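Local coordinates for histone-lysine N-methyltransferase, H3 lysine-9 specific SUVH4 (Arabidopsis thaliana, PDB 4QEO), which methylates histone H3 using S-adenosyl-L-methionine and binds methylated DNA, coupling histone methylation to DNA methylation in gene silencing, at residues G66-S71 with K179-Y184; V78-H83 with A107-M112; H171-S176 with W372-A377. All coordinates share one frame; numbering follows the deposited sequence.

Interaction 1. Residues G66-S71 with K179-Y184; sequences GHRFFS and KRVYTY. With nucleotides of chain B.
The R68 side chain lies alongside T183, both pointing the same way, with R68 CG 3.9 Å from T183 CG2. T183 CG2 stands opposite its own carbonyl carbon and faces the arginine, while OG1 takes the other branch and bonds to D185 and H171. Next along, V181 CG2 reaches the R68 chain at CD, but its tightest approach is to the backbone oxygen F69 O, at 3.1 Å. On the other face of the sheet F69 and Y182 touch at their CB atoms, 4.1 Å apart, an apolar contact. The F69 ring is then covered on one face by H67 CD2 and leans on helix 72-78 through E74 and M75.

This is the short edge strand 68-69 of the SRA domain pairing antiparallel with the long strand 180-197. F69 and Y182 form the hydrogen-bonded pair, with F69 N to Y182 O at 2.7 Å and Y182 N to F69 O at 2.8 Å, both nearly straight. R68 and T183 make the neighbouring non-hydrogen-bonded pair. The ladder runs on through Y184 N to H67 O and G66 N to Y184 O, beyond the bridged residues. Past F69 the chain turns off the sheet, and S71 OG caps helix 72-78 by bonding E74 N.

Y182 carries the contact to the DNA. With chi1 at -65° its ring passes beside S71, and its OH donates to OP2 of DT9 of chain B at 2.6 Å, a phosphate oxygen near the ring plane. The same hydroxyl, tilted out of the R180 guanidinium plane, accepts a bond from R180 NH2 at 2.9 Å. R180, bent at chi2 and chi3, also turns NH2 to OP2 of DA8 of chain B, in a bond modelled too short for its length to be trusted.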
# COMPACT_ATOMS: atom_id res chain seq x y z
N GLY A 66 8.27 -2.28 -12.91
CA GLY A 66 8.66 -2.05 -11.53
C GLY A 66 7.52 -2.19 -10.53
O GLY A 66 7.74 -2.19 -9.31
N HIS A 67 6.29 -2.28 -11.02
CA HIS A 67 5.15 -2.38 -10.10
C HIS A 67 5.31 -3.51 -9.08
O HIS A 67 5.61 -4.63 -9.44
CB HIS A 67 3.86 -2.62 -10.88
CG HIS A 67 2.64 -2.48 -10.04
ND1 HIS A 67 1.95 -1.29 -9.93
CD2 HIS A 67 2.01 -3.35 -9.21
CE1 HIS A 67 0.95 -1.44 -9.08
NE2 HIS A 67 0.96 -2.68 -8.63
N ARG A 68 5.13 -3.20 -7.79
CA ARG A 68 5.22 -4.21 -6.76
C ARG A 68 3.86 -4.75 -6.35
O ARG A 68 2.99 -4.00 -5.92
CB ARG A 68 5.91 -3.65 -5.52
CG ARG A 68 7.38 -3.39 -5.69
CD ARG A 68 8.06 -3.47 -4.34
NE ARG A 68 9.51 -3.51 -4.43
CZ ARG A 68 10.29 -2.45 -4.25
NH1 ARG A 68 9.76 -1.27 -3.98
NH2 ARG A 68 11.61 -2.57 -4.34
N PHE A 69 3.69 -6.07 -6.46
CA PHE A 69 2.49 -6.74 -6.00
C PHE A 69 2.82 -7.41 -4.68
O PHE A 69 3.93 -7.88 -4.49
CB PHE A 69 2.03 -7.80 -7.01
CG PHE A 69 1.51 -7.24 -8.30
CD1 PHE A 69 0.24 -6.67 -8.37
CD2 PHE A 69 2.27 -7.30 -9.45
CE1 PHE A 69 -0.25 -6.17 -9.58
CE2 PHE A 69 1.81 -6.81 -10.67
CZ PHE A 69 0.55 -6.24 -10.74
N PHE A 70 1.85 -7.44 -3.76
CA PHE A 70 2.13 -7.97 -2.41
C PHE A 70 1.64 -9.40 -2.22
O PHE A 70 1.83 -10.00 -1.16
CB PHE A 70 1.58 -6.99 -1.34
CG PHE A 70 2.33 -5.68 -1.32
CD1 PHE A 70 2.12 -4.73 -2.30
CD2 PHE A 70 3.28 -5.43 -0.35
CE1 PHE A 70 2.82 -3.55 -2.32
CE2 PHE A 70 3.97 -4.23 -0.36
CZ PHE A 70 3.75 -3.30 -1.34
N SER A 71 1.06 -9.97 -3.28
CA SER A 71 0.59 -11.35 -3.26
C SER A 71 0.27 -11.83 -4.68
O SER A 71 0.07 -10.99 -5.57
CB SER A 71 -0.67 -11.47 -2.38
OG SER A 71 -1.78 -10.87 -3.03
N LYS A 179 6.05 -11.07 3.93
CA LYS A 179 6.97 -12.12 3.64
C LYS A 179 7.56 -12.13 2.23
O LYS A 179 8.70 -12.43 2.02
CB LYS A 179 6.33 -13.43 3.99
CG LYS A 179 6.10 -13.59 5.49
CD LYS A 179 7.31 -14.22 6.14
CE LYS A 179 7.00 -14.76 7.52
NZ LYS A 179 6.22 -16.01 7.39
N ARG A 180 6.70 -11.86 1.27
CA ARG A 180 7.03 -11.92 -0.14
C ARG A 180 6.42 -10.80 -0.98
O ARG A 180 5.37 -10.31 -0.69
CB ARG A 180 6.66 -13.26 -0.72
CG ARG A 180 7.58 -13.64 -1.85
CD ARG A 180 8.03 -15.09 -1.83
NE ARG A 180 7.34 -15.72 -2.90
CZ ARG A 180 7.40 -17.00 -3.19
NH1 ARG A 180 8.16 -17.81 -2.48
NH2 ARG A 180 6.69 -17.44 -4.19
N VAL A 181 7.14 -10.39 -2.01
CA VAL A 181 6.66 -9.39 -2.91
C VAL A 181 6.96 -9.81 -4.35
O VAL A 181 7.92 -10.49 -4.58
CB VAL A 181 7.29 -8.04 -2.58
CG1 VAL A 181 8.73 -8.02 -2.93
CG2 VAL A 181 6.59 -6.94 -3.30
N TYR A 182 6.12 -9.41 -5.28
CA TYR A 182 6.28 -9.79 -6.68
C TYR A 182 6.47 -8.52 -7.50
O TYR A 182 5.63 -7.63 -7.46
CB TYR A 182 5.04 -10.55 -7.15
CG TYR A 182 4.89 -11.88 -6.44
CD1 TYR A 182 4.14 -11.98 -5.26
CD2 TYR A 182 5.51 -13.02 -6.93
CE1 TYR A 182 4.02 -13.21 -4.59
CE2 TYR A 182 5.39 -14.24 -6.27
CZ TYR A 182 4.65 -14.33 -5.10
OH TYR A 182 4.53 -15.56 -4.45
N THR A 183 7.58 -8.40 -8.22
CA THR A 183 7.78 -7.19 -9.01
C THR A 183 7.62 -7.52 -10.48
O THR A 183 8.25 -8.45 -10.99
CB THR A 183 9.17 -6.57 -8.79
OG1 THR A 183 10.17 -7.49 -9.26
CG2 THR A 183 9.38 -6.27 -7.31
N TYR A 184 6.76 -6.76 -11.15
CA TYR A 184 6.68 -6.82 -12.60
C TYR A 184 7.94 -6.20 -13.20
O TYR A 184 8.20 -5.01 -13.00
CB TYR A 184 5.43 -6.08 -13.10
CG TYR A 184 5.42 -5.90 -14.60
CD1 TYR A 184 5.66 -6.98 -15.45
CD2 TYR A 184 5.15 -4.66 -15.17
CE1 TYR A 184 5.66 -6.83 -16.82
CE2 TYR A 184 5.14 -4.50 -16.54
CZ TYR A 184 5.40 -5.58 -17.36
OH TYR A 184 5.40 -5.42 -18.73
P DT B 9 1.73 -16.08 -2.36
OP1 DT B 9 0.91 -14.97 -2.68
OP2 DT B 9 3.15 -15.93 -2.32
O5' DT B 9 1.26 -16.65 -0.96
C5' DT B 9 -0.13 -16.77 -0.65
C4' DT B 9 -0.35 -17.60 0.60
O4' DT B 9 -0.08 -18.97 0.34
C3' DT B 9 0.53 -17.25 1.81
O3' DT B 9 -0.20 -16.41 2.68
C2' DT B 9 0.81 -18.59 2.46
C1' DT B 9 0.13 -19.61 1.57
N1 DT B 9 0.89 -20.82 1.30
C2 DT B 9 0.29 -22.04 1.52
O2 DT B 9 -0.83 -22.15 1.98
N3 DT B 9 1.06 -23.12 1.19
C4 DT B 9 2.33 -23.10 0.66
O4 DT B 9 2.89 -24.15 0.40
C5 DT B 9 2.89 -21.79 0.44
C7 DT B 9 4.27 -21.68 -0.12
C6 DT B 9 2.14 -20.73 0.75
P DA B 8 4.76 -19.22 -6.68
OP1 DA B 8 4.93 -18.12 -7.57
OP2 DA B 8 5.38 -19.18 -5.40
O5' DA B 8 3.20 -19.26 -6.48
C5' DA B 8 2.62 -20.02 -5.44
C4' DA B 8 1.61 -19.20 -4.69
O4' DA B 8 0.68 -20.08 -4.06
C3' DA B 8 2.21 -18.39 -3.56
O3' DA B 8 1.38 -17.25 -3.30
C2' DA B 8 2.27 -19.40 -2.43
C1' DA B 8 1.12 -20.36 -2.74
N9 DA B 8 1.43 -21.79 -2.68
C8 DA B 8 2.59 -22.44 -3.00
N7 DA B 8 2.52 -23.74 -2.88
C5 DA B 8 1.22 -23.96 -2.47
C6 DA B 8 0.51 -25.14 -2.17
N6 DA B 8 1.03 -26.36 -2.25
N1 DA B 8 -0.78 -25.01 -1.80
C2 DA B 8 -1.30 -23.79 -1.71
N3 DA B 8 -0.74 -22.61 -1.98
C4 DA B 8 0.53 -22.77 -2.35

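Interaction 2. Residues V78-H83 with A107-M112; sequences VGFHNH and AVSIVM
H81 presents its ring edge to S109, and ND1 and S109 OG share a hydrogen bond of 2.8 Å that is almost perfectly straight (178°). The hydroxyl oxygen lies near the imidazole plane. Both groups owe their meeting to the first torsion: H81 CG is swung opposite the backbone nitrogen (chi1 -166°), carrying the ring to strand 106-112, and S109 OG does likewise, reaching back from a CB already directed at the loop. CE1 of H81 comes within 3.2 Å of the backbone oxygen S109 O.

One methyl of V111 closes over the ring. CG2 sits 3.8 Å from the H81 ring centroid and only 13° off its normal, a CH-pi contact over the face, with CE1 the nearest ring atom. V111 reaches this place because S109 and V111, two residues apart on the strand, direct their side chains to the same side. F80 adds a looser touch, its CE1 lying 4.1 Å from S109 OG; its ring also meets R166, in a cation-pi contact, and the rings of F69 and Y184, while F80 O bonds to R166 as well.

The loop leaves helix 72-78 at G79, the first residue to depart from helical angles, with positive phi. On the strand V108 and S109 both face D89, a classic beta bulge, and two residues beyond H81 in the loop H83 NE2 hydrogen-bonds a phosphate of the bound DNA.

H81 NE2 bonds to N86 O, so both imidazole nitrogens are engaged. With these two edge atoms gripped and V111 over a face, the rotation of the ring is fixed, and its polar atoms are satisfied although the contact is buried.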
# COMPACT_ATOMS: atom_id res chain seq x y z
N VAL A 78 -6.28 -7.73 -10.19
CA VAL A 78 -6.23 -6.75 -11.29
C VAL A 78 -6.39 -7.36 -12.69
O VAL A 78 -6.71 -6.67 -13.66
CB VAL A 78 -4.96 -5.88 -11.24
CG1 VAL A 78 -4.93 -5.11 -9.94
CG2 VAL A 78 -3.75 -6.72 -11.35
N GLY A 79 -6.19 -8.67 -12.80
CA GLY A 79 -6.27 -9.31 -14.10
C GLY A 79 -4.91 -9.39 -14.80
O GLY A 79 -4.84 -9.73 -15.98
N PHE A 80 -3.85 -9.08 -14.05
CA PHE A 80 -2.45 -9.10 -14.52
C PHE A 80 -1.93 -10.53 -14.73
O PHE A 80 -1.22 -10.83 -15.71
CB PHE A 80 -1.58 -8.35 -13.50
CG PHE A 80 -0.10 -8.31 -13.83
CD1 PHE A 80 0.74 -9.33 -13.40
CD2 PHE A 80 0.44 -7.25 -14.54
CE1 PHE A 80 2.11 -9.29 -13.69
CE2 PHE A 80 1.81 -7.20 -14.84
CZ PHE A 80 2.65 -8.22 -14.42
N HIS A 81 -2.26 -11.40 -13.79
CA HIS A 81 -1.93 -12.83 -13.89
C HIS A 81 -3.06 -13.59 -13.21
O HIS A 81 -3.30 -13.44 -12.01
CB HIS A 81 -0.58 -13.10 -13.21
CG HIS A 81 0.02 -14.44 -13.54
ND1 HIS A 81 1.00 -14.61 -14.51
CD2 HIS A 81 -0.21 -15.67 -13.02
CE1 HIS A 81 1.34 -15.88 -14.57
NE2 HIS A 81 0.63 -16.55 -13.68
N ASN A 82 -3.76 -14.41 -13.99
CA ASN A 82 -5.09 -14.90 -13.60
C ASN A 82 -5.17 -16.24 -12.89
O ASN A 82 -6.26 -16.74 -12.62
CB ASN A 82 -6.02 -14.88 -14.82
CG ASN A 82 -6.29 -13.46 -15.29
OD1 ASN A 82 -7.16 -12.76 -14.74
ND2 ASN A 82 -5.53 -13.01 -16.29
N HIS A 83 -4.03 -16.83 -12.57
CA HIS A 83 -3.99 -18.03 -11.74
C HIS A 83 -3.25 -17.64 -10.48
O HIS A 83 -2.30 -16.87 -10.55
CB HIS A 83 -3.21 -19.14 -12.43
CG HIS A 83 -3.82 -19.59 -13.71
ND1 HIS A 83 -3.11 -19.60 -14.90
CD2 HIS A 83 -5.05 -20.08 -14.00
CE1 HIS A 83 -3.89 -20.06 -15.86
NE2 HIS A 83 -5.07 -20.36 -15.34
N ALA A 107 1.26 -17.38 -24.59
CA ALA A 107 1.52 -16.92 -23.23
C ALA A 107 1.53 -15.40 -23.17
O ALA A 107 1.89 -14.74 -24.16
CB ALA A 107 2.85 -17.50 -22.74
N VAL A 108 1.10 -14.83 -22.03
CA VAL A 108 1.14 -13.38 -21.85
C VAL A 108 1.90 -12.95 -20.60
O VAL A 108 2.36 -11.82 -20.54
CB VAL A 108 -0.27 -12.73 -21.84
CG1 VAL A 108 -0.98 -13.01 -23.17
CG2 VAL A 108 -1.11 -13.19 -20.63
N SER A 109 2.03 -13.85 -19.62
CA SER A 109 2.61 -13.49 -18.32
C SER A 109 3.19 -14.72 -17.62
O SER A 109 2.53 -15.77 -17.54
CB SER A 109 1.54 -12.81 -17.43
OG SER A 109 2.04 -12.53 -16.12
N ILE A 110 4.42 -14.60 -17.14
CA ILE A 110 5.00 -15.67 -16.34
C ILE A 110 5.48 -15.15 -14.99
O ILE A 110 5.77 -13.98 -14.84
CB ILE A 110 6.18 -16.40 -17.05
CG1 ILE A 110 7.36 -15.44 -17.25
CG2 ILE A 110 5.71 -16.96 -18.39
CD1 ILE A 110 8.63 -16.10 -17.72
N VAL A 111 5.57 -16.05 -14.02
CA VAL A 111 6.08 -15.67 -12.71
C VAL A 111 7.29 -16.54 -12.38
O VAL A 111 7.22 -17.77 -12.44
CB VAL A 111 5.00 -15.88 -11.62
CG1 VAL A 111 5.57 -15.54 -10.25
CG2 VAL A 111 3.76 -15.04 -11.93
N MET A 112 8.40 -15.91 -12.00
CA MET A 112 9.59 -16.64 -11.57
C MET A 112 9.72 -16.52 -10.06
O MET A 112 9.95 -15.43 -9.53
CB MET A 112 10.86 -16.06 -12.23
CG MET A 112 10.78 -15.75 -13.71
SD MET A 112 12.19 -14.74 -14.30
CE MET A 112 13.56 -15.59 -13.50

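Interaction 3. Residues H171-S176 with W372-A377; sequences HNCKSS and WEYIPA
The backbones of 171-176 and 372-377 stay apart, the nearest CA atoms being those of S175 and E373 at 6.8 Å, and no hydrogen bond joins them, so side chains alone make the contact. Y374 does most of it. Its CG stands opposite the carbonyl carbon (chi1 -73°), which extends the ring along the C173-S175 segment. C173 SG comes to CE2 of this ring at 3.7 Å. The sulfur lies 4.6 Å from the ring centroid and 48° off the normal, an oblique sulfur-aromatic contact rather than one over the face. S175 OG meets the ring at its edge, near the plane, 3.9 Å from CD2. Beside it E373 CB faces S175 OG loosely; of the carboxylate, OE1 bonds to N356 N, and OE2 lies near S176 OG without a hydrogen bond.

The Y374 ring also packs on V181 and meets F70 nearly at right angles, with S493 and P494 close by. Replacing this tyrosine by alanine would remove the ring, and is likely to open a gap between C173 and F70 and leave the sulfur without its aromatic partner. The backbone N of Y374 is buried here with no partner in the model.

The arrangement is an interdomain contact: the end of strand 165-172 and the loop after it, from the SRA domain, meet a SET-domain loop between strands 367-371 and 380-383, at the surface.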
# COMPACT_ATOMS: atom_id res chain seq x y z
N HIS A 171 10.22 -12.21 -4.63
CA HIS A 171 11.36 -11.77 -3.85
C HIS A 171 11.00 -12.05 -2.40
O HIS A 171 9.88 -11.75 -1.96
CB HIS A 171 11.59 -10.25 -3.97
CG HIS A 171 11.88 -9.77 -5.36
ND1 HIS A 171 13.16 -9.71 -5.88
CD2 HIS A 171 11.07 -9.26 -6.32
CE1 HIS A 171 13.11 -9.22 -7.10
NE2 HIS A 171 11.86 -8.93 -7.39
N ASN A 172 11.95 -12.61 -1.66
CA ASN A 172 11.80 -12.76 -0.22
C ASN A 172 12.03 -11.43 0.45
O ASN A 172 12.90 -10.66 0.05
CB ASN A 172 12.78 -13.79 0.33
CG ASN A 172 12.30 -15.21 0.12
OD1 ASN A 172 11.09 -15.45 -0.00
ND2 ASN A 172 13.23 -16.15 0.08
N CYS A 173 11.22 -11.14 1.47
CA CYS A 173 11.36 -9.91 2.23
C CYS A 173 11.68 -10.21 3.69
O CYS A 173 11.04 -11.05 4.31
CB CYS A 173 10.06 -9.09 2.18
SG CYS A 173 9.67 -8.40 0.59
N LYS A 174 12.69 -9.54 4.23
CA LYS A 174 12.89 -9.54 5.67
C LYS A 174 12.18 -8.31 6.23
O LYS A 174 12.79 -7.27 6.44
CB LYS A 174 14.38 -9.55 6.04
CG LYS A 174 15.29 -8.87 5.03
CD LYS A 174 16.74 -9.26 5.29
CE LYS A 174 17.59 -9.18 4.03
NZ LYS A 174 18.01 -7.79 3.69
N SER A 175 10.88 -8.47 6.42
CA SER A 175 10.02 -7.38 6.84
C SER A 175 9.15 -7.89 7.97
O SER A 175 8.90 -9.10 8.06
CB SER A 175 9.14 -6.93 5.67
OG SER A 175 8.65 -5.61 5.87
N SER A 176 8.69 -6.99 8.83
CA SER A 176 7.82 -7.36 9.94
C SER A 176 6.55 -8.06 9.45
O SER A 176 6.08 -9.01 10.07
CB SER A 176 7.45 -6.13 10.78
OG SER A 176 8.55 -5.66 11.56
N TRP A 372 11.08 3.19 5.48
CA TRP A 372 12.18 2.31 5.13
C TRP A 372 11.72 0.87 5.01
O TRP A 372 12.47 0.01 4.58
CB TRP A 372 13.29 2.39 6.18
CG TRP A 372 14.11 3.63 6.10
CD1 TRP A 372 13.91 4.70 5.27
CD2 TRP A 372 15.26 3.94 6.88
NE1 TRP A 372 14.88 5.65 5.49
CE2 TRP A 372 15.72 5.21 6.48
CE3 TRP A 372 15.95 3.27 7.90
CZ2 TRP A 372 16.83 5.82 7.05
CZ3 TRP A 372 17.05 3.87 8.47
CH2 TRP A 372 17.48 5.13 8.04
N GLU A 373 10.48 0.62 5.40
CA GLU A 373 9.93 -0.72 5.30
C GLU A 373 8.53 -0.70 4.70
O GLU A 373 7.91 0.35 4.55
CB GLU A 373 9.91 -1.42 6.67
CG GLU A 373 9.95 -0.47 7.85
CD GLU A 373 9.83 -1.19 9.19
OE1 GLU A 373 9.97 -0.54 10.24
OE2 GLU A 373 9.57 -2.41 9.18
N TYR A 374 8.04 -1.89 4.37
CA TYR A 374 6.72 -2.06 3.80
C TYR A 374 5.63 -1.67 4.78
O TYR A 374 5.71 -2.01 5.96
CB TYR A 374 6.55 -3.52 3.35
CG TYR A 374 7.35 -3.85 2.10
CD1 TYR A 374 6.88 -3.49 0.84
CD2 TYR A 374 8.58 -4.50 2.17
CE1 TYR A 374 7.60 -3.78 -0.31
CE2 TYR A 374 9.31 -4.79 1.03
CZ TYR A 374 8.82 -4.42 -0.21
OH TYR A 374 9.54 -4.71 -1.35
N ILE A 375 4.64 -0.93 4.29
CA ILE A 375 3.46 -0.56 5.09
C ILE A 375 2.18 -1.16 4.48
O ILE A 375 1.75 -0.75 3.40
CB ILE A 375 3.31 0.96 5.20
CG1 ILE A 375 4.57 1.57 5.83
CG2 ILE A 375 2.08 1.31 6.03
CD1 ILE A 375 4.51 3.07 5.98
N PRO A 376 1.59 -2.15 5.16
CA PRO A 376 0.36 -2.77 4.64
C PRO A 376 -0.82 -1.80 4.68
O PRO A 376 -0.93 -0.98 5.59
CB PRO A 376 0.12 -3.94 5.61
CG PRO A 376 1.45 -4.19 6.26
CD PRO A 376 2.08 -2.83 6.37
N ALA A 377 -1.69 -1.91 3.68
CA ALA A 377 -2.90 -1.09 3.61
C ALA A 377 -3.76 -1.32 4.84
O ALA A 377 -4.03 -2.46 5.20
CB ALA A 377 -3.68 -1.43 2.34

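Interactions 1 and 2 both belong to the SRA sheet, with interaction 2 nested in the chain loop that interaction 1 closes, and they share an aromatic cluster around F80. Interaction 2 is fully buried and rests on one side-chain hydrogen bond and a CH-pi contact; interaction 1, partly buried, is built of backbone ladder bonds and ends in polar groups at the DNA backbone. Interaction 3 lies at the surface, has no hydrogen bond across it, and leads to the SET domain. It joins interaction 1 through neighbouring strands 165-172 and 180-197 and through the ring packing at their junction, but does not touch interaction 2.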